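Local coordinates for toxin-like protein (Paenibacillus larvae subsp. larvae BRL-230010, PDB 5DZQ) that probably transfers ADP-ribose from NAD+ to a protein target, as a C3-like mono-ADP-ribosyltransferase toxin, at residues I132-G137 and N186-I191; G137-S142 and L181-N186; L155-V160 and K206-V211. All coordinates share one frame; numbering follows the deposited sequence.

Contact 1: residues I132-G137 and N186-I191; sequences IRTEYG and NTKYKI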
loop_
_atom_site.group_PDB
_atom_site.type_symbol
_atom_site.label_atom_id
_atom_site.label_comp_id
_atom_site.label_asym_id
_atom_site.label_seq_id
_atom_site.Cartn_x
_atom_site.Cartn_y
_atom_site.Cartn_z
ATOM N N ILE B 132 -6.514 5.017 -24.718
ATOM C CA ILE B 132 -5.610 5.764 -23.850
ATOM C C ILE B 132 -6.292 6.038 -22.517
ATOM O O ILE B 132 -7.415 6.551 -22.479
ATOM C CB ILE B 132 -5.155 7.082 -24.517
ATOM C CG1 ILE B 132 -4.284 6.767 -25.734
ATOM C CG2 ILE B 132 -4.366 7.940 -23.544
ATOM C CD1 ILE B 132 -3.894 7.982 -26.548
ATOM N N ARG B 133 -5.623 5.661 -21.429
ATOM C CA ARG B 133 -6.141 5.887 -20.079
ATOM C C ARG B 133 -5.338 6.958 -19.358
ATOM O O ARG B 133 -4.192 7.231 -19.712
ATOM C CB ARG B 133 -6.100 4.597 -19.256
ATOM C CG ARG B 133 -6.744 3.402 -19.924
ATOM C CD ARG B 133 -8.198 3.308 -19.555
ATOM N NE ARG B 133 -8.380 3.260 -18.108
ATOM C CZ ARG B 133 -9.567 3.278 -17.514
ATOM N NH1 ARG B 133 -10.667 3.340 -18.253
ATOM N NH2 ARG B 133 -9.655 3.232 -16.189
ATOM N N THR B 134 -5.936 7.542 -18.327
ATOM C CA THR B 134 -5.240 8.506 -17.490
ATOM C C THR B 134 -5.174 7.989 -16.057
ATOM O O THR B 134 -6.176 7.530 -15.519
ATOM C CB THR B 134 -5.942 9.878 -17.512
ATOM O OG1 THR B 134 -5.893 10.418 -18.837
ATOM C CG2 THR B 134 -5.259 10.839 -16.555
ATOM N N GLU B 135 -3.986 8.033 -15.458
ATOM C CA GLU B 135 -3.838 7.777 -14.036
ATOM C C GLU B 135 -3.855 9.124 -13.317
ATOM O O GLU B 135 -2.950 9.933 -13.487
ATOM C CB GLU B 135 -2.541 7.023 -13.726
ATOM C CG GLU B 135 -2.280 6.830 -12.219
ATOM C CD GLU B 135 -3.480 6.253 -11.473
ATOM O OE1 GLU B 135 -4.025 5.229 -11.946
ATOM O OE2 GLU B 135 -3.900 6.838 -10.434
ATOM N N TYR B 136 -4.887 9.360 -12.521
ATOM C CA TYR B 136 -5.021 10.617 -11.801
ATOM C C TYR B 136 -3.965 10.834 -10.722
ATOM O O TYR B 136 -3.497 11.953 -10.517
ATOM C CB TYR B 136 -6.404 10.681 -11.187
ATOM C CG TYR B 136 -7.475 10.729 -12.242
ATOM C CD1 TYR B 136 -7.333 11.551 -13.356
ATOM C CD2 TYR B 136 -8.614 9.947 -12.143
ATOM C CE1 TYR B 136 -8.306 11.604 -14.337
ATOM C CE2 TYR B 136 -9.601 10.001 -13.118
ATOM C CZ TYR B 136 -9.435 10.825 -14.215
ATOM O OH TYR B 136 -10.403 10.875 -15.192
ATOM N N GLY B 137 -3.615 9.772 -10.006
ATOM C CA GLY B 137 -2.601 9.880 -8.980
ATOM C C GLY B 137 -1.217 9.935 -9.605
ATOM O O GLY B 137 -1.079 9.823 -10.819
ATOM N N ASN B 186 -1.594 12.439 -13.569
ATOM C CA ASN B 186 -2.247 12.554 -14.884
ATOM C C ASN B 186 -1.445 11.971 -16.047
ATOM O O ASN B 186 -1.585 12.411 -17.189
ATOM C CB ASN B 186 -2.594 14.017 -15.186
ATOM C CG ASN B 186 -3.712 14.536 -14.314
ATOM O OD1 ASN B 186 -4.523 13.766 -13.804
ATOM N ND2 ASN B 186 -3.762 15.852 -14.136
ATOM N N THR B 187 -0.623 10.965 -15.773
ATOM C CA THR B 187 0.101 10.292 -16.849
ATOM C C THR B 187 -0.891 9.602 -17.772
ATOM O O THR B 187 -1.848 8.982 -17.310
ATOM C CB THR B 187 1.113 9.275 -16.308
ATOM O OG1 THR B 187 2.255 9.980 -15.809
ATOM C CG2 THR B 187 1.578 8.325 -17.401
ATOM N N LYS B 188 -0.681 9.752 -19.075
ATOM C CA LYS B 188 -1.544 9.127 -20.067
ATOM C C LYS B 188 -0.789 7.965 -20.658
ATOM O O LYS B 188 0.389 8.091 -20.976
ATOM C CB LYS B 188 -1.961 10.124 -21.158
ATOM C CG LYS B 188 -2.939 11.204 -20.663
ATOM C CD LYS B 188 -3.648 11.908 -21.803
ATOM C CE LYS B 188 -4.758 12.827 -21.273
ATOM N NZ LYS B 188 -5.665 13.306 -22.364
ATOM N N TYR B 189 -1.457 6.824 -20.784
ATOM C CA TYR B 189 -0.817 5.655 -21.343
ATOM C C TYR B 189 -1.786 4.904 -22.245
ATOM O O TYR B 189 -2.984 4.817 -21.961
ATOM C CB TYR B 189 -0.279 4.744 -20.228
ATOM C CG TYR B 189 -1.324 4.254 -19.259
ATOM C CD1 TYR B 189 -1.683 5.010 -18.150
ATOM C CD2 TYR B 189 -1.944 3.022 -19.440
ATOM C CE1 TYR B 189 -2.644 4.562 -17.254
ATOM C CE2 TYR B 189 -2.900 2.565 -18.551
ATOM C CZ TYR B 189 -3.243 3.339 -17.459
ATOM O OH TYR B 189 -4.194 2.892 -16.580
ATOM N N LYS B 190 -1.259 4.391 -23.352
ATOM C CA LYS B 190 -2.069 3.630 -24.284
ATOM C C LYS B 190 -1.936 2.148 -23.991
ATOM O O LYS B 190 -0.830 1.609 -23.933
ATOM C CB LYS B 190 -1.663 3.925 -25.725
ATOM C CG LYS B 190 -2.407 3.092 -26.753
ATOM C CD LYS B 190 -1.788 3.274 -28.125
ATOM C CE LYS B 190 -2.520 2.462 -29.170
ATOM N NZ LYS B 190 -3.905 2.963 -29.341
ATOM N N ILE B 191 -3.065 1.481 -23.809
ATOM C CA ILE B 191 -3.033 0.054 -23.559
ATOM C C ILE B 191 -2.824 -0.647 -24.894
ATOM O O ILE B 191 -3.703 -0.640 -25.759
ATOM C CB ILE B 191 -4.314 -0.414 -22.861
ATOM C CG1 ILE B 191 -4.349 0.180 -21.449
ATOM C CG2 ILE B 191 -4.390 -1.934 -22.820
ATOM C CD1 ILE B 191 -5.571 -0.178 -20.652
HETATM O O HOH W 1 -3.837 14.410 -11.133
HETATM O O HOH W 2 0.004 9.348 -13.266
#

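Contact 2: residues G137-S142 and L181-N186; sequences GYLSTS and LLLPRN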
loop_
_atom_site.group_PDB
_atom_site.type_symbol
_atom_site.label_atom_id
_atom_site.label_comp_id
_atom_site.label_asym_id
_atom_site.label_seq_id
_atom_site.Cartn_x
_atom_site.Cartn_y
_atom_site.Cartn_z
ATOM N N GLY B 137 -3.615 9.772 -10.006
ATOM C CA GLY B 137 -2.601 9.880 -8.980
ATOM C C GLY B 137 -1.217 9.935 -9.605
ATOM O O GLY B 137 -1.079 9.823 -10.819
ATOM N N TYR B 138 -0.199 10.137 -8.774
ATOM C CA TYR B 138 1.184 9.970 -9.211
ATOM C C TYR B 138 1.378 8.492 -9.498
ATOM O O TYR B 138 0.716 7.649 -8.897
ATOM C CB TYR B 138 2.172 10.451 -8.151
ATOM C CG TYR B 138 2.127 11.951 -7.941
ATOM C CD1 TYR B 138 2.837 12.812 -8.776
ATOM C CD2 TYR B 138 1.346 12.500 -6.944
ATOM C CE1 TYR B 138 2.783 14.199 -8.598
ATOM C CE2 TYR B 138 1.289 13.869 -6.759
ATOM C CZ TYR B 138 1.999 14.713 -7.590
ATOM O OH TYR B 138 1.921 16.081 -7.389
ATOM N N LEU B 139 2.279 8.177 -10.410
ATOM C CA LEU B 139 2.396 6.801 -10.861
ATOM C C LEU B 139 3.755 6.214 -10.472
ATOM O O LEU B 139 4.757 6.446 -11.147
ATOM C CB LEU B 139 2.177 6.750 -12.369
ATOM C CG LEU B 139 2.201 5.398 -13.082
ATOM C CD1 LEU B 139 1.205 4.462 -12.446
ATOM C CD2 LEU B 139 1.896 5.591 -14.561
ATOM N N SER B 140 3.777 5.464 -9.371
ATOM C CA SER B 140 5.001 4.797 -8.925
ATOM C C SER B 140 5.088 3.441 -9.603
ATOM O O SER B 140 4.096 2.712 -9.660
ATOM C CB SER B 140 5.023 4.622 -7.408
ATOM O OG SER B 140 4.735 5.852 -6.769
ATOM N N THR B 141 6.271 3.107 -10.107
ATOM C CA THR B 141 6.463 1.861 -10.840
ATOM C C THR B 141 7.745 1.176 -10.380
ATOM O O THR B 141 8.663 1.839 -9.901
ATOM C CB THR B 141 6.526 2.106 -12.340
ATOM O OG1 THR B 141 7.659 2.931 -12.657
ATOM C CG2 THR B 141 5.253 2.804 -12.824
ATOM N N SER B 142 7.794 -0.149 -10.506
ATOM C CA SER B 142 8.972 -0.901 -10.092
ATOM C C SER B 142 9.810 -1.258 -11.314
ATOM O O SER B 142 9.307 -1.303 -12.439
ATOM C CB SER B 142 8.581 -2.167 -9.324
ATOM O OG SER B 142 7.718 -1.879 -8.234
ATOM N N LEU B 181 10.574 4.066 -10.108
ATOM C CA LEU B 181 10.485 5.176 -11.036
ATOM C C LEU B 181 9.138 5.866 -10.837
ATOM O O LEU B 181 8.073 5.236 -10.907
ATOM C CB LEU B 181 10.662 4.705 -12.479
ATOM C CG LEU B 181 10.720 5.823 -13.526
ATOM C CD1 LEU B 181 11.883 6.793 -13.264
ATOM C CD2 LEU B 181 10.814 5.254 -14.930
ATOM N N LEU B 182 9.190 7.165 -10.571
ATOM C CA LEU B 182 7.997 7.922 -10.228
ATOM C C LEU B 182 7.592 8.790 -11.400
ATOM O O LEU B 182 8.374 9.606 -11.879
ATOM C CB LEU B 182 8.239 8.784 -8.984
ATOM C CG LEU B 182 7.081 9.695 -8.578
ATOM C CD1 LEU B 182 5.850 8.862 -8.209
ATOM C CD2 LEU B 182 7.507 10.576 -7.411
ATOM N N LEU B 183 6.371 8.606 -11.877
ATOM C CA LEU B 183 5.906 9.390 -13.011
ATOM C C LEU B 183 4.918 10.450 -12.538
ATOM O O LEU B 183 4.299 10.292 -11.483
ATOM C CB LEU B 183 5.270 8.481 -14.075
ATOM C CG LEU B 183 6.240 7.940 -15.134
ATOM C CD1 LEU B 183 7.143 6.875 -14.548
ATOM C CD2 LEU B 183 5.507 7.413 -16.359
ATOM N N PRO B 184 4.786 11.555 -13.306
ATOM C CA PRO B 184 3.836 12.615 -12.956
ATOM C C PRO B 184 2.399 12.112 -12.770
ATOM O O PRO B 184 1.989 11.095 -13.340
ATOM C CB PRO B 184 3.906 13.567 -14.163
ATOM C CG PRO B 184 5.268 13.357 -14.729
ATOM C CD PRO B 184 5.598 11.904 -14.488
ATOM N N ARG B 185 1.631 12.846 -11.983
ATOM C CA ARG B 185 0.199 12.618 -11.929
ATOM C C ARG B 185 -0.392 12.943 -13.308
ATOM O O ARG B 185 0.249 13.614 -14.128
ATOM C CB ARG B 185 -0.448 13.461 -10.831
ATOM C CG ARG B 185 -0.454 14.953 -11.125
ATOM C CD ARG B 185 -0.972 15.728 -9.936
ATOM N NE ARG B 185 -1.004 17.161 -10.209
ATOM C CZ ARG B 185 -2.070 17.820 -10.650
ATOM N NH1 ARG B 185 -3.212 17.188 -10.874
ATOM N NH2 ARG B 185 -1.994 19.125 -10.855
ATOM N N ASN B 186 -1.594 12.439 -13.569
ATOM C CA ASN B 186 -2.247 12.554 -14.884
ATOM C C ASN B 186 -1.445 11.971 -16.047
ATOM O O ASN B 186 -1.585 12.411 -17.189
ATOM C CB ASN B 186 -2.594 14.017 -15.186
ATOM C CG ASN B 186 -3.712 14.536 -14.314
ATOM O OD1 ASN B 186 -4.523 13.766 -13.804
ATOM N ND2 ASN B 186 -3.762 15.852 -14.136
HETATM O O HOH W 2 0.004 9.348 -13.266
#

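Contact 3: residues L155-V160 and K206-V211; sequences LTTLKV and KIEATV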
loop_
_atom_site.group_PDB
_atom_site.type_symbol
_atom_site.label_atom_id
_atom_site.label_comp_id
_atom_site.label_asym_id
_atom_site.label_seq_id
_atom_site.Cartn_x
_atom_site.Cartn_y
_atom_site.Cartn_z
ATOM N N LEU B 155 -0.988 -7.360 -13.552
ATOM C CA LEU B 155 0.367 -6.892 -13.774
ATOM C C LEU B 155 0.366 -5.984 -14.992
ATOM O O LEU B 155 -0.052 -6.386 -16.081
ATOM C CB LEU B 155 1.324 -8.081 -13.970
ATOM C CG LEU B 155 2.852 -7.913 -14.013
ATOM C CD1 LEU B 155 3.355 -7.255 -15.267
ATOM C CD2 LEU B 155 3.388 -7.168 -12.795
ATOM N N THR B 156 0.849 -4.762 -14.809
ATOM C CA THR B 156 0.977 -3.810 -15.908
ATOM C C THR B 156 2.445 -3.550 -16.192
ATOM O O THR B 156 3.186 -3.213 -15.286
ATOM C CB THR B 156 0.284 -2.467 -15.575
ATOM O OG1 THR B 156 -1.088 -2.708 -15.239
ATOM C CG2 THR B 156 0.356 -1.519 -16.760
ATOM N N THR B 157 2.884 -3.722 -17.435
ATOM C CA THR B 157 4.213 -3.235 -17.800
ATOM C C THR B 157 4.041 -1.989 -18.658
ATOM O O THR B 157 3.118 -1.915 -19.465
ATOM C CB THR B 157 5.051 -4.285 -18.563
ATOM O OG1 THR B 157 4.271 -4.858 -19.616
ATOM C CG2 THR B 157 5.517 -5.386 -17.624
ATOM N N LEU B 158 4.918 -1.010 -18.461
ATOM C CA LEU B 158 4.827 0.262 -19.166
ATOM C C LEU B 158 6.142 0.602 -19.833
ATOM O O LEU B 158 7.201 0.539 -19.206
ATOM C CB LEU B 158 4.446 1.405 -18.216
ATOM C CG LEU B 158 3.133 1.302 -17.444
ATOM C CD1 LEU B 158 3.353 1.499 -15.952
ATOM C CD2 LEU B 158 2.135 2.315 -17.970
ATOM N N LYS B 159 6.066 0.987 -21.097
ATOM C CA LYS B 159 7.227 1.520 -21.785
ATOM C C LYS B 159 7.217 3.030 -21.595
ATOM O O LYS B 159 6.269 3.711 -21.977
ATOM C CB LYS B 159 7.211 1.133 -23.267
ATOM C CG LYS B 159 8.311 1.779 -24.101
ATOM C CD LYS B 159 8.321 1.238 -25.544
ATOM C CE LYS B 159 6.951 1.369 -26.193
ATOM N NZ LYS B 159 6.896 0.691 -27.522
ATOM N N VAL B 160 8.251 3.548 -20.948
ATOM C CA VAL B 160 8.343 4.982 -20.707
ATOM C C VAL B 160 9.406 5.527 -21.637
ATOM O O VAL B 160 10.557 5.097 -21.576
ATOM C CB VAL B 160 8.694 5.303 -19.246
ATOM C CG1 VAL B 160 8.522 6.785 -18.966
ATOM C CG2 VAL B 160 7.825 4.484 -18.304
ATOM N N LYS B 206 -2.692 -9.493 -17.572
ATOM C CA LYS B 206 -1.505 -8.779 -18.027
ATOM C C LYS B 206 -1.906 -7.585 -18.879
ATOM O O LYS B 206 -2.684 -7.717 -19.819
ATOM C CB LYS B 206 -0.581 -9.722 -18.816
ATOM C CG LYS B 206 0.688 -9.072 -19.409
ATOM C CD LYS B 206 1.540 -8.405 -18.333
ATOM C CE LYS B 206 3.020 -8.706 -18.503
ATOM N NZ LYS B 206 3.625 -8.151 -19.736
ATOM N N ILE B 207 -1.394 -6.411 -18.524
ATOM C CA ILE B 207 -1.622 -5.200 -19.300
ATOM C C ILE B 207 -0.293 -4.668 -19.809
ATOM O O ILE B 207 0.621 -4.437 -19.030
ATOM C CB ILE B 207 -2.336 -4.099 -18.469
ATOM C CG1 ILE B 207 -3.693 -4.613 -17.981
ATOM C CG2 ILE B 207 -2.494 -2.817 -19.316
ATOM C CD1 ILE B 207 -4.351 -3.741 -16.919
ATOM N N GLU B 208 -0.178 -4.486 -21.118
ATOM C CA GLU B 208 1.024 -3.896 -21.690
ATOM C C GLU B 208 0.685 -2.517 -22.257
ATOM O O GLU B 208 -0.222 -2.383 -23.082
ATOM C CB GLU B 208 1.617 -4.823 -22.760
ATOM C CG GLU B 208 1.917 -6.208 -22.186
ATOM C CD GLU B 208 2.639 -7.118 -23.161
ATOM O OE1 GLU B 208 2.594 -6.844 -24.376
ATOM O OE2 GLU B 208 3.250 -8.106 -22.700
ATOM N N ALA B 209 1.401 -1.489 -21.800
ATOM C CA ALA B 209 1.036 -0.115 -22.132
ATOM C C ALA B 209 2.245 0.754 -22.457
ATOM O O ALA B 209 3.375 0.449 -22.065
ATOM C CB ALA B 209 0.242 0.509 -20.990
ATOM N N THR B 210 1.994 1.839 -23.179
ATOM C CA THR B 210 3.038 2.799 -23.522
ATOM C C THR B 210 2.670 4.194 -23.027
ATOM O O THR B 210 1.602 4.697 -23.338
ATOM C CB THR B 210 3.279 2.847 -25.037
ATOM O OG1 THR B 210 3.670 1.548 -25.493
ATOM C CG2 THR B 210 4.380 3.841 -25.366
ATOM N N VAL B 211 3.554 4.801 -22.240
ATOM C CA VAL B 211 3.328 6.140 -21.718
ATOM C C VAL B 211 3.370 7.148 -22.863
ATOM O O VAL B 211 4.229 7.065 -23.739
ATOM C CB VAL B 211 4.376 6.515 -20.641
ATOM C CG1 VAL B 211 4.295 7.993 -20.284
ATOM C CG2 VAL B 211 4.186 5.649 -19.378
#

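Contact 1: residues I132-G137 and N186-I191
The carbonyl oxygen Y189 O accepts a 2.8 Å bond from R133 N and also a CA-H...O contact, I132 CA to Y189 O, of 3.4 Å. A return bond of 3.0 Å from Y189 N to R133 O makes R133 and Y189 a hydrogen-bonded pair of antiparallel strands, and E135 N gives one more to T187 O. Their side chains, R133 and Y189, run alongside each other. With chi1 at 59°, which puts its CG between backbone N and carbonyl carbon, the tyrosine turns its ring so that one face meets R133 CB, offset toward the rim, in a CH-pi contact (4.0 Å from R133 CB to the Y189 ring centroid). The guanidinium is turned 66° from the ring plane and has Y189 OH at its edge, while I191 CD1 packs on R133 CG. On the other face, K188 passes its aliphatic CG 3.6 Å from T134 OG1, and I132 crosses the base of K190 at about a right angle. Where the strands end, a water that accepts from T187 N (3.0 Å) also lies within hydrogen-bonding reach of G137 O. E135 OE2 accepts from G137 N and pairs with R59. Strand 132-135 is an outermost strand of the mixed five-stranded sheet; R133 and I191 lean on Y128 of helix 118-128, and strand 187-198 pairs on its far side with strand 203-211.

Contact 2: residues G137-S142 and L181-N186
This is a buried antiparallel strand pairing, its centre about 5 Å from the centre of the folded chain, joining strand 139-142, an outermost strand of the three-stranded sheet, to its central strand 179-183. L139 and L183 exchange two backbone bonds, L139 N to L183 O at 3.1 Å and L183 N to L139 O at 2.8 Å. At the next hydrogen-bonded pair L181 O is gripped twice: T141 N and T141 OG1, each 2.9 Å from L181 O, arrive from opposite faces of its carbonyl plane. A chi1 of 63° turns the T141 hydroxyl back to its partner strand. S140, T141 and S142 match the STS signature of this transferase family. Beyond the strands, R185 CB makes a CH-pi contact over the centre of the Y138 ring, 4.0 Å from its centroid, and the extended R185 chain carries CD to 3.9 Å from Y138 OH; L183 O lies at the ring's edge. D79 bonds Y138 OH and forms a salt bridge with R185 NE, while R185 NH1 reaches G63 O. Helices 51-60 and 69-83 close over Y138 and R185, while T141 and L181 meet V93 and V91 of strand 91-97.

Contact 3: residues L155-V160 and K206-V211
L155-V160 and K206-V211 are neighbouring parallel strands in the mixed five-stranded sheet of the ADP-ribosyltransferase fold, and five backbone bonds join them, from I207 N to L155 O at 2.8 Å through to V211 N to K159 O. On the face bearing L155, T157 and K159, lysine methylenes do much of the packing. K206 is bent at chi2, chi3 and chi4; this sweeps its CE against L155 CD1 at 3.6 Å and sends NZ forward along its own strand to E208, where K206 NZ and E208 OE2 form a 3.0 Å salt bridge. Y195 OH is a second partner of that carboxylate oxygen. K159 is bent at chi3 (54°), which lays its CE alongside T210, 3.4 Å from T210 OG1; the threonine hydroxyl itself is bonded to D192. The opposite face is mostly apolar. T156 slants across I207, its OG1 3.7 Å from I207 CB, and L158 brings CD2 to 4.0 Å from A209 CB, with V211 CG2 close by. V160 and V211 lie side by side. With chi1 at 48°, which sets OG1 between backbone N and carbonyl carbon, the T157 hydroxyl faces the K206 amine: K206 NZ makes a weak bond of 3.4 Å to T157 OG1, and O3 of a glycerol, a molecule probably from the crystallisation liquor, is hydrogen-bonded to the same hydroxyl.

Overall arrangement
Contacts 1 and 3 belong to the same five-stranded sheet and are partly buried, with lysines along one face of each; contact 2 lies in the separate three-stranded sheet, nearer the centre of the chain, and is buried. Contact 1 and contact 2 share G137 and N186: the chain passes between the sheets twice, through short loops at these residues, and a common water sits at this junction. Strands 187-198 and 203-211 join contacts 1 and 3, with K190 N and T210 O probably hydrogen-bonded. Contacts 2 and 3 meet differently, through apolar packing of L183 on V160 and V211 and of T141 on L158, where the two sheets face each other.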